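Local coordinates for NOL1/NOP2/sun family protein (Enterococcus faecium, PDB 3M4X) that probably methylates cytosine in 16S ribosomal RNA, with S-adenosylmethionine as the expected methyl donor, at residues 406-411 and 428-433; 425-428 and 433-436; 51-56 and 85-90. One frame throughout, in Å; residues are numbered along the deposited sequence.

Interaction 1. Residues 406-411 and 428-433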
loop_
_atom_site.group_PDB
_atom_site.type_symbol
_atom_site.label_atom_id
_atom_site.label_comp_id
_atom_site.label_asym_id
_atom_site.label_seq_id
_atom_site.Cartn_x
_atom_site.Cartn_y
_atom_site.Cartn_z
ATOM N N LYS A 406 9.573 -3.058 -28.082
ATOM C CA LYS A 406 10.409 -1.989 -28.621
ATOM C C LYS A 406 9.699 -0.649 -28.581
ATOM O O LYS A 406 10.284 0.367 -28.190
ATOM C CB LYS A 406 10.835 -2.299 -30.052
ATOM C CG LYS A 406 12.227 -2.863 -30.158
ATOM C CD LYS A 406 12.712 -2.839 -31.599
ATOM C CE LYS A 406 14.055 -3.534 -31.714
ATOM N NZ LYS A 406 13.989 -4.851 -31.025
ATOM N N GLU A 407 8.436 -0.648 -28.999
ATOM C CA GLU A 407 7.613 0.545 -28.884
ATOM C C GLU A 407 7.408 0.934 -27.416
ATOM O O GLU A 407 7.429 2.120 -27.063
ATOM C CB GLU A 407 6.283 0.366 -29.627
ATOM C CG GLU A 407 6.421 0.584 -31.124
ATOM C CD GLU A 407 5.266 0.021 -31.925
ATOM O OE1 GLU A 407 4.385 -0.635 -31.333
ATOM O OE2 GLU A 407 5.246 0.231 -33.159
ATOM N N TRP A 408 7.242 -0.061 -26.554
ATOM C CA TRP A 408 7.220 0.219 -25.118
ATOM C C TRP A 408 8.501 0.951 -24.683
ATOM O O TRP A 408 8.441 1.974 -23.989
ATOM C CB TRP A 408 6.988 -1.053 -24.284
ATOM C CG TRP A 408 7.046 -0.775 -22.798
ATOM C CD1 TRP A 408 6.022 -0.344 -22.000
ATOM C CD2 TRP A 408 8.202 -0.866 -21.952
ATOM N NE1 TRP A 408 6.471 -0.172 -20.705
ATOM C CE2 TRP A 408 7.801 -0.491 -20.650
ATOM C CE3 TRP A 408 9.532 -1.245 -22.166
ATOM C CZ2 TRP A 408 8.684 -0.477 -19.570
ATOM C CZ3 TRP A 408 10.410 -1.225 -21.086
ATOM C CH2 TRP A 408 9.977 -0.846 -19.806
ATOM N N GLN A 409 9.657 0.433 -25.101
ATOM C CA GLN A 409 10.933 1.096 -24.826
ATOM C C GLN A 409 10.916 2.570 -25.241
ATOM O O GLN A 409 11.240 3.449 -24.441
ATOM C CB GLN A 409 12.083 0.385 -25.547
ATOM C CG GLN A 409 13.036 -0.364 -24.640
ATOM C CD GLN A 409 12.889 -1.874 -24.754
ATOM O OE1 GLN A 409 12.256 -2.378 -25.681
ATOM N NE2 GLN A 409 13.480 -2.601 -23.810
ATOM N N SER A 410 10.541 2.830 -26.494
ATOM C CA SER A 410 10.484 4.192 -27.030
ATOM C C SER A 410 9.509 5.048 -26.247
ATOM O O SER A 410 9.784 6.209 -25.942
ATOM C CB SER A 410 10.059 4.171 -28.497
ATOM O OG SER A 410 10.812 3.222 -29.226
ATOM N N TYR A 411 8.364 4.460 -25.922
ATOM C CA TYR A 411 7.326 5.159 -25.175
ATOM C C TYR A 411 7.803 5.601 -23.787
ATOM O O TYR A 411 7.675 6.773 -23.428
ATOM C CB TYR A 411 6.058 4.301 -25.083
ATOM C CG TYR A 411 4.931 4.957 -24.308
ATOM C CD1 TYR A 411 4.227 6.029 -24.841
ATOM C CD2 TYR A 411 4.574 4.501 -23.037
ATOM C CE1 TYR A 411 3.201 6.630 -24.128
ATOM C CE2 TYR A 411 3.556 5.089 -22.326
ATOM C CZ TYR A 411 2.870 6.151 -22.869
ATOM O OH TYR A 411 1.847 6.741 -22.147
ATOM N N LEU A 428 -2.433 2.663 -24.838
ATOM C CA LEU A 428 -1.377 1.762 -25.304
ATOM C C LEU A 428 -1.401 0.471 -24.493
ATOM O O LEU A 428 -1.425 0.505 -23.268
ATOM C CB LEU A 428 -0.008 2.441 -25.212
ATOM C CG LEU A 428 0.003 3.825 -25.866
ATOM C CD1 LEU A 428 1.412 4.372 -26.005
ATOM C CD2 LEU A 428 -0.673 3.795 -27.220
ATOM N N VAL A 429 -1.427 -0.668 -25.179
ATOM C CA VAL A 429 -1.527 -1.961 -24.509
ATOM C C VAL A 429 -0.437 -2.916 -24.995
ATOM O O VAL A 429 -0.326 -3.182 -26.193
ATOM C CB VAL A 429 -2.920 -2.611 -24.708
ATOM C CG1 VAL A 429 -2.966 -3.993 -24.083
ATOM C CG2 VAL A 429 -4.020 -1.733 -24.120
ATOM N N LEU A 430 0.364 -3.419 -24.057
ATOM C CA LEU A 430 1.407 -4.401 -24.351
ATOM C C LEU A 430 0.881 -5.784 -23.998
ATOM O O LEU A 430 0.738 -6.130 -22.824
ATOM C CB LEU A 430 2.674 -4.089 -23.545
ATOM C CG LEU A 430 3.951 -4.915 -23.708
ATOM C CD1 LEU A 430 4.428 -4.962 -25.156
ATOM C CD2 LEU A 430 5.033 -4.320 -22.818
ATOM N N ASP A 431 0.597 -6.575 -25.023
ATOM C CA ASP A 431 -0.053 -7.872 -24.856
ATOM C C ASP A 431 -1.416 -7.630 -24.229
ATOM O O ASP A 431 -2.390 -7.368 -24.944
ATOM C CB ASP A 431 0.801 -8.833 -24.018
ATOM C CG ASP A 431 0.264 -10.265 -24.030
ATOM O OD1 ASP A 431 -0.942 -10.476 -24.297
ATOM O OD2 ASP A 431 1.055 -11.195 -23.776
ATOM N N LYS A 432 -1.485 -7.682 -22.897
ATOM C CA LYS A 432 -2.729 -7.368 -22.196
ATOM C C LYS A 432 -2.542 -6.270 -21.149
ATOM O O LYS A 432 -3.460 -5.951 -20.384
ATOM C CB LYS A 432 -3.311 -8.629 -21.554
ATOM C CG LYS A 432 -3.968 -9.591 -22.538
ATOM C CD LYS A 432 -4.616 -10.747 -21.794
ATOM C CE LYS A 432 -5.060 -11.831 -22.764
ATOM N NZ LYS A 432 -5.646 -13.007 -22.062
ATOM N N ILE A 433 -1.351 -5.684 -21.130
ATOM C CA ILE A 433 -0.995 -4.703 -20.115
ATOM C C ILE A 433 -1.190 -3.280 -20.614
ATOM O O ILE A 433 -0.513 -2.856 -21.557
ATOM C CB ILE A 433 0.475 -4.818 -19.728
ATOM C CG1 ILE A 433 0.828 -6.248 -19.339
ATOM C CG2 ILE A 433 0.804 -3.846 -18.604
ATOM C CD1 ILE A 433 2.329 -6.471 -19.236
#
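Leu428 and Leu430 of strand 426-430 pack against Tyr411 and Trp408 of helix 405-413. The contact lies in the PUA-like domain, where this helix covers one side of the mixed sheet. Of the four, Leu428 has the most surface buried by the contact. Its CD1 branch sits over one face of the Tyr411 ring, 3.7 Å from the ring centroid and 23° off the normal. This is a CH-pi contact. The methyl is displaced toward the rim, and its closest approach is 3.4 Å between Leu428 CD1 and Tyr411 CE1. The Tyr411 CG lies anti to the backbone N (chi1 180°), which carries the ring off the helix and toward the strand. The ring is also held at its far end, where the hydroxyl hydrogen-bonds to the carbonyl of Phe437.

One helical turn earlier, Trp408 meets Leu430. The Leu430 CD2 branch approaches the five-membered part of the indole at a slant and lies 4.1 Å from Trp408 CG. This pair is looser than the first. The indole NE1 is not spent on the strand. It bonds to Gln83 OE1, so the same tryptophan ties the domain to the end of helix 80-83. The two leucines are alternate residues of the strand, so both face the helix, while Val429 between them faces the other way. After Leu430 the chain reverses in a type II' turn through Asp431 and Lys432. Two backbone bonds close it: Leu430 N to Ile433 O and Ile433 N to Leu430 O, each 2.7 Å.

Interaction 2. Residues 425-428 and 433-436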
loop_
_atom_site.group_PDB
_atom_site.type_symbol
_atom_site.label_atom_id
_atom_site.label_comp_id
_atom_site.label_asym_id
_atom_site.label_seq_id
_atom_site.Cartn_x
_atom_site.Cartn_y
_atom_site.Cartn_z
ATOM N N TRP A 425 -6.956 9.984 -28.769
ATOM C CA TRP A 425 -6.567 9.378 -27.491
ATOM C C TRP A 425 -6.707 7.873 -27.509
ATOM O O TRP A 425 -7.782 7.348 -27.764
ATOM C CB TRP A 425 -7.392 9.954 -26.338
ATOM C CG TRP A 425 -7.110 11.381 -26.144
ATOM C CD1 TRP A 425 -7.933 12.437 -26.437
ATOM C CD2 TRP A 425 -5.891 11.941 -25.653
ATOM N NE1 TRP A 425 -7.299 13.620 -26.140
ATOM C CE2 TRP A 425 -6.044 13.341 -25.656
ATOM C CE3 TRP A 425 -4.686 11.392 -25.199
ATOM C CZ2 TRP A 425 -5.038 14.199 -25.223
ATOM C CZ3 TRP A 425 -3.690 12.245 -24.766
ATOM C CH2 TRP A 425 -3.870 13.631 -24.786
ATOM N N VAL A 426 -5.610 7.172 -27.249
ATOM C CA VAL A 426 -5.636 5.719 -27.284
ATOM C C VAL A 426 -4.896 5.160 -26.093
ATOM O O VAL A 426 -3.882 5.721 -25.666
ATOM C CB VAL A 426 -5.021 5.160 -28.592
ATOM C CG1 VAL A 426 -5.883 5.541 -29.791
ATOM C CG2 VAL A 426 -3.581 5.647 -28.778
ATOM N N LEU A 427 -5.422 4.068 -25.545
ATOM C CA LEU A 427 -4.742 3.336 -24.486
ATOM C C LEU A 427 -3.704 2.430 -25.132
ATOM O O LEU A 427 -4.052 1.535 -25.892
ATOM C CB LEU A 427 -5.741 2.475 -23.697
ATOM C CG LEU A 427 -5.154 1.695 -22.511
ATOM C CD1 LEU A 427 -4.717 2.648 -21.395
ATOM C CD2 LEU A 427 -6.115 0.627 -21.980
ATOM N N LEU A 428 -2.433 2.663 -24.838
ATOM C CA LEU A 428 -1.377 1.762 -25.304
ATOM C C LEU A 428 -1.401 0.471 -24.493
ATOM O O LEU A 428 -1.425 0.505 -23.268
ATOM C CB LEU A 428 -0.008 2.441 -25.212
ATOM C CG LEU A 428 0.003 3.825 -25.866
ATOM C CD1 LEU A 428 1.412 4.372 -26.005
ATOM C CD2 LEU A 428 -0.673 3.795 -27.220
ATOM N N ILE A 433 -1.351 -5.684 -21.130
ATOM C CA ILE A 433 -0.995 -4.703 -20.115
ATOM C C ILE A 433 -1.190 -3.280 -20.614
ATOM O O ILE A 433 -0.513 -2.856 -21.557
ATOM C CB ILE A 433 0.475 -4.818 -19.728
ATOM C CG1 ILE A 433 0.828 -6.248 -19.339
ATOM C CG2 ILE A 433 0.804 -3.846 -18.604
ATOM C CD1 ILE A 433 2.329 -6.471 -19.236
ATOM N N PRO A 434 -2.101 -2.528 -19.966
ATOM C CA PRO A 434 -2.260 -1.101 -20.268
ATOM C C PRO A 434 -1.065 -0.343 -19.712
ATOM O O PRO A 434 -0.827 -0.369 -18.495
ATOM C CB PRO A 434 -3.548 -0.710 -19.504
ATOM C CG PRO A 434 -4.269 -2.007 -19.274
ATOM C CD PRO A 434 -3.140 -3.009 -19.040
ATOM N N VAL A 435 -0.312 0.325 -20.576
ATOM C CA VAL A 435 0.898 0.978 -20.104
ATOM C C VAL A 435 0.812 2.493 -20.057
ATOM O O VAL A 435 1.733 3.145 -19.566
ATOM C CB VAL A 435 2.125 0.547 -20.918
ATOM C CG1 VAL A 435 2.261 -0.959 -20.864
ATOM C CG2 VAL A 435 2.008 1.014 -22.370
ATOM N N GLY A 436 -0.292 3.058 -20.550
ATOM C CA GLY A 436 -0.423 4.505 -20.618
ATOM C C GLY A 436 -1.205 5.015 -21.822
ATOM O O GLY A 436 -1.603 4.235 -22.683
#
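The flat groups that meet between Leu428 and the segment 433-436 are peptide units, not aromatic rings. The Leu428 carbonyl takes the N-H of Val435, with Leu428 O to Val435 N at 2.9 Å. The donor stands tilted 24° from the carbonyl plane, yet the N-H points almost straight at the oxygen. The same oxygen is approached by Pro434 CA at 3.5 Å, a CA-H...O contact. In return, Leu428 N gives its hydrogen to Gly436 O at 2.8 Å, and this donor lies nearly in line with the C=O bond. The one aromatic ring here, that of Trp425, turns elsewhere and meets Phe448 edge-to-face.

These bonds join the arms of the beta hairpin formed by strands 426-430 and 433-441, neighbours in the mixed sheet of the PUA-like domain. The short segments 426-428 and 433-436 run at 114° to each other, far from straight antiparallel. At the backbone angles of Gly436 a CB would press against the carbonyl oxygen of Val435, which explains why the residue has no side chain.

Side chains pack on both sides of the bonded carbonyls. On one, Val435 CG2 touches Leu428 CB at 3.8 Å. It sits between its own backbone N and carbonyl carbon (chi1 -57° for CG1), which directs it to the other arm. On the other, Leu427 curls its tip toward Pro434, and Leu427 CD2 lies 3.8 Å from Pro434 CB. Leu427 also touches Ile398, and Tyr86, in the loop after helix 80-83, touches Pro434.

Interaction 3. Residues 51-56 and 85-90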
loop_
_atom_site.group_PDB
_atom_site.type_symbol
_atom_site.label_atom_id
_atom_site.label_comp_id
_atom_site.label_asym_id
_atom_site.label_seq_id
_atom_site.Cartn_x
_atom_site.Cartn_y
_atom_site.Cartn_z
ATOM N N ASP A 51 -1.580 -13.803 -15.078
ATOM C CA ASP A 51 -1.144 -14.366 -16.354
ATOM C C ASP A 51 0.034 -13.568 -16.901
ATOM O O ASP A 51 1.012 -14.135 -17.390
ATOM C CB ASP A 51 -2.284 -14.387 -17.378
ATOM C CG ASP A 51 -1.842 -14.943 -18.735
ATOM O OD1 ASP A 51 -0.750 -15.535 -18.815
ATOM O OD2 ASP A 51 -2.582 -14.791 -19.727
HETATM N N MSE A 52 -0.058 -12.248 -16.821
HETATM C CA MSE A 52 1.006 -11.401 -17.340
HETATM C C MSE A 52 2.324 -11.600 -16.591
HETATM O O MSE A 52 3.397 -11.536 -17.179
HETATM C CB MSE A 52 0.574 -9.935 -17.322
HETATM C CG MSE A 52 -0.496 -9.601 -18.375
HETATM SE SE MSE A 52 0.083 -9.903 -20.260
HETATM C CE MSE A 52 -0.551 -11.729 -20.506
ATOM N N VAL A 53 2.243 -11.832 -15.284
ATOM C CA VAL A 53 3.438 -12.096 -14.497
ATOM C C VAL A 53 4.035 -13.474 -14.809
ATOM O O VAL A 53 5.257 -13.636 -14.870
ATOM C CB VAL A 53 3.161 -11.962 -12.987
ATOM C CG1 VAL A 53 4.328 -12.549 -12.170
ATOM C CG2 VAL A 53 2.915 -10.497 -12.626
ATOM N N GLN A 54 3.172 -14.461 -15.025
ATOM C CA GLN A 54 3.630 -15.814 -15.306
ATOM C C GLN A 54 4.358 -15.853 -16.640
ATOM O O GLN A 54 5.347 -16.572 -16.814
ATOM C CB GLN A 54 2.447 -16.786 -15.299
ATOM C CG GLN A 54 1.999 -17.192 -13.870
ATOM C CD GLN A 54 0.674 -17.935 -13.859
ATOM O OE1 GLN A 54 -0.103 -17.874 -14.817
ATOM N NE2 GLN A 54 0.411 -18.645 -12.777
ATOM N N THR A 55 3.871 -15.044 -17.571
ATOM C CA THR A 55 4.396 -15.001 -18.923
ATOM C C THR A 55 5.704 -14.221 -19.037
ATOM O O THR A 55 6.687 -14.748 -19.546
ATOM C CB THR A 55 3.359 -14.413 -19.859
ATOM O OG1 THR A 55 2.183 -15.225 -19.799
ATOM C CG2 THR A 55 3.883 -14.387 -21.289
ATOM N N TYR A 56 5.730 -12.992 -18.521
ATOM C CA TYR A 56 6.875 -12.102 -18.711
ATOM C C TYR A 56 7.881 -12.036 -17.564
ATOM O O TYR A 56 8.975 -11.471 -17.712
ATOM C CB TYR A 56 6.384 -10.717 -19.108
ATOM C CG TYR A 56 5.591 -10.802 -20.389
ATOM C CD1 TYR A 56 4.213 -10.665 -20.379
ATOM C CD2 TYR A 56 6.222 -11.105 -21.603
ATOM C CE1 TYR A 56 3.470 -10.765 -21.547
ATOM C CE2 TYR A 56 5.488 -11.219 -22.787
ATOM C CZ TYR A 56 4.113 -11.045 -22.749
ATOM O OH TYR A 56 3.362 -11.144 -23.892
ATOM N N GLY A 85 2.518 -1.452 -12.983
ATOM C CA GLY A 85 1.925 -1.835 -11.711
ATOM C C GLY A 85 1.514 -3.289 -11.558
ATOM O O GLY A 85 0.631 -3.594 -10.762
ATOM N N TYR A 86 2.155 -4.184 -12.306
ATOM C CA TYR A 86 1.810 -5.601 -12.245
ATOM C C TYR A 86 2.616 -6.306 -11.165
ATOM O O TYR A 86 2.401 -7.475 -10.873
ATOM C CB TYR A 86 2.011 -6.279 -13.617
ATOM C CG TYR A 86 0.805 -6.113 -14.532
ATOM C CD1 TYR A 86 0.364 -4.857 -14.908
ATOM C CD2 TYR A 86 0.097 -7.222 -14.986
ATOM C CE1 TYR A 86 -0.771 -4.702 -15.741
ATOM C CE2 TYR A 86 -1.011 -7.090 -15.810
ATOM C CZ TYR A 86 -1.440 -5.829 -16.184
ATOM O OH TYR A 86 -2.538 -5.713 -16.995
ATOM N N GLU A 87 3.559 -5.583 -10.584
ATOM C CA GLU A 87 4.386 -6.135 -9.523
ATOM C C GLU A 87 4.681 -5.071 -8.509
ATOM O O GLU A 87 4.952 -3.923 -8.864
ATOM C CB GLU A 87 5.703 -6.677 -10.060
ATOM C CG GLU A 87 5.518 -7.781 -11.060
ATOM C CD GLU A 87 6.823 -8.322 -11.570
ATOM O OE1 GLU A 87 6.792 -9.431 -12.122
ATOM O OE2 GLU A 87 7.868 -7.652 -11.412
ATOM N N TYR A 88 4.606 -5.466 -7.246
ATOM C CA TYR A 88 5.003 -4.613 -6.140
ATOM C C TYR A 88 6.004 -5.405 -5.314
ATOM O O TYR A 88 5.684 -6.490 -4.820
ATOM C CB TYR A 88 3.794 -4.241 -5.271
ATOM C CG TYR A 88 4.034 -3.015 -4.438
ATOM C CD1 TYR A 88 3.614 -1.769 -4.880
ATOM C CD2 TYR A 88 4.707 -3.092 -3.215
ATOM C CE1 TYR A 88 3.845 -0.636 -4.134
ATOM C CE2 TYR A 88 4.941 -1.956 -2.460
ATOM C CZ TYR A 88 4.510 -0.732 -2.931
ATOM O OH TYR A 88 4.731 0.409 -2.204
ATOM N N SER A 89 7.220 -4.896 -5.187
ATOM C CA SER A 89 8.206 -5.595 -4.366
ATOM C C SER A 89 7.965 -5.297 -2.891
ATOM O O SER A 89 7.734 -4.156 -2.505
ATOM C CB SER A 89 9.646 -5.275 -4.790
ATOM O OG SER A 89 9.914 -3.892 -4.707
ATOM N N GLN A 90 7.989 -6.352 -2.086
ATOM C CA GLN A 90 7.672 -6.276 -0.666
ATOM C C GLN A 90 8.348 -7.453 0.022
ATOM O O GLN A 90 8.289 -8.581 -0.478
ATOM C CB GLN A 90 6.161 -6.359 -0.461
ATOM C CG GLN A 90 5.739 -6.158 0.973
ATOM C CD GLN A 90 4.252 -6.287 1.177
ATOM O OE1 GLN A 90 3.551 -6.914 0.377
ATOM N NE2 GLN A 90 3.756 -5.698 2.255
#
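Tyr86 and Met52 both carry CG beside the backbone N and anti to the carbonyl carbon, with chi1 of -85° and -71°. From these positions the two side chains lie side by side and point the same way. The contact belongs to the N-terminal domain of the RsmF family. It joins helix 49-56 to the loop that leads into strand 88-89. A Schellman motif sets the loop's course: Gly85, with positive phi, is the C-prime residue that ends helix 80-83, and Tyr86 N bonds back to Leu81 O.

The touching part of Met52 is its root. CB and CG lie beside the CE2 corner of the Tyr86 ring, neither squarely over the face nor at the edge. Met52 CB and CG are each 3.6 Å from Tyr86 CE2. Beyond CG the chain bends, and the selenium of this selenomethionine leads away to the rim of the Tyr56 ring, in its plane. The Tyr86 hydroxyl bonds to the carbonyl of Pro47, which fixes the far end of the ring just ahead of the same helix.

Val53 fills the next position. Its CG2 rests 3.5 Å from Tyr86 O, and both methyls face the carboxylate of Glu87. The Glu87 chain is extended beyond CG, which brings its end close to the helix. His57, Val75 and Leu81 also touch this buried side chain. Glu87 OE1 has no polar partner in the model; it lies 4.0 Å from Val53 CG1.

Interactions 1 and 2 share strand 426-430, with centres about 8 Å apart. Leu428 serves both: its side chain meets the helix and its backbone pairs with the second arm of the hairpin. Val435 bridges them too, since its CG1 lies 4.0 Å from Trp408 CD1. Interaction 3 belongs to the N-terminal domain, about 15 Å from interaction 1 and 17 Å from interaction 2, centre to centre. It still abuts the hairpin. Ile433 CG2 is 3.4 Å from Tyr86 CE1, and Ile433 CG1 is 3.7 Å from Met52 CG. The hairpin's turn thus forms part of the interface between the N-terminal and PUA-like domains.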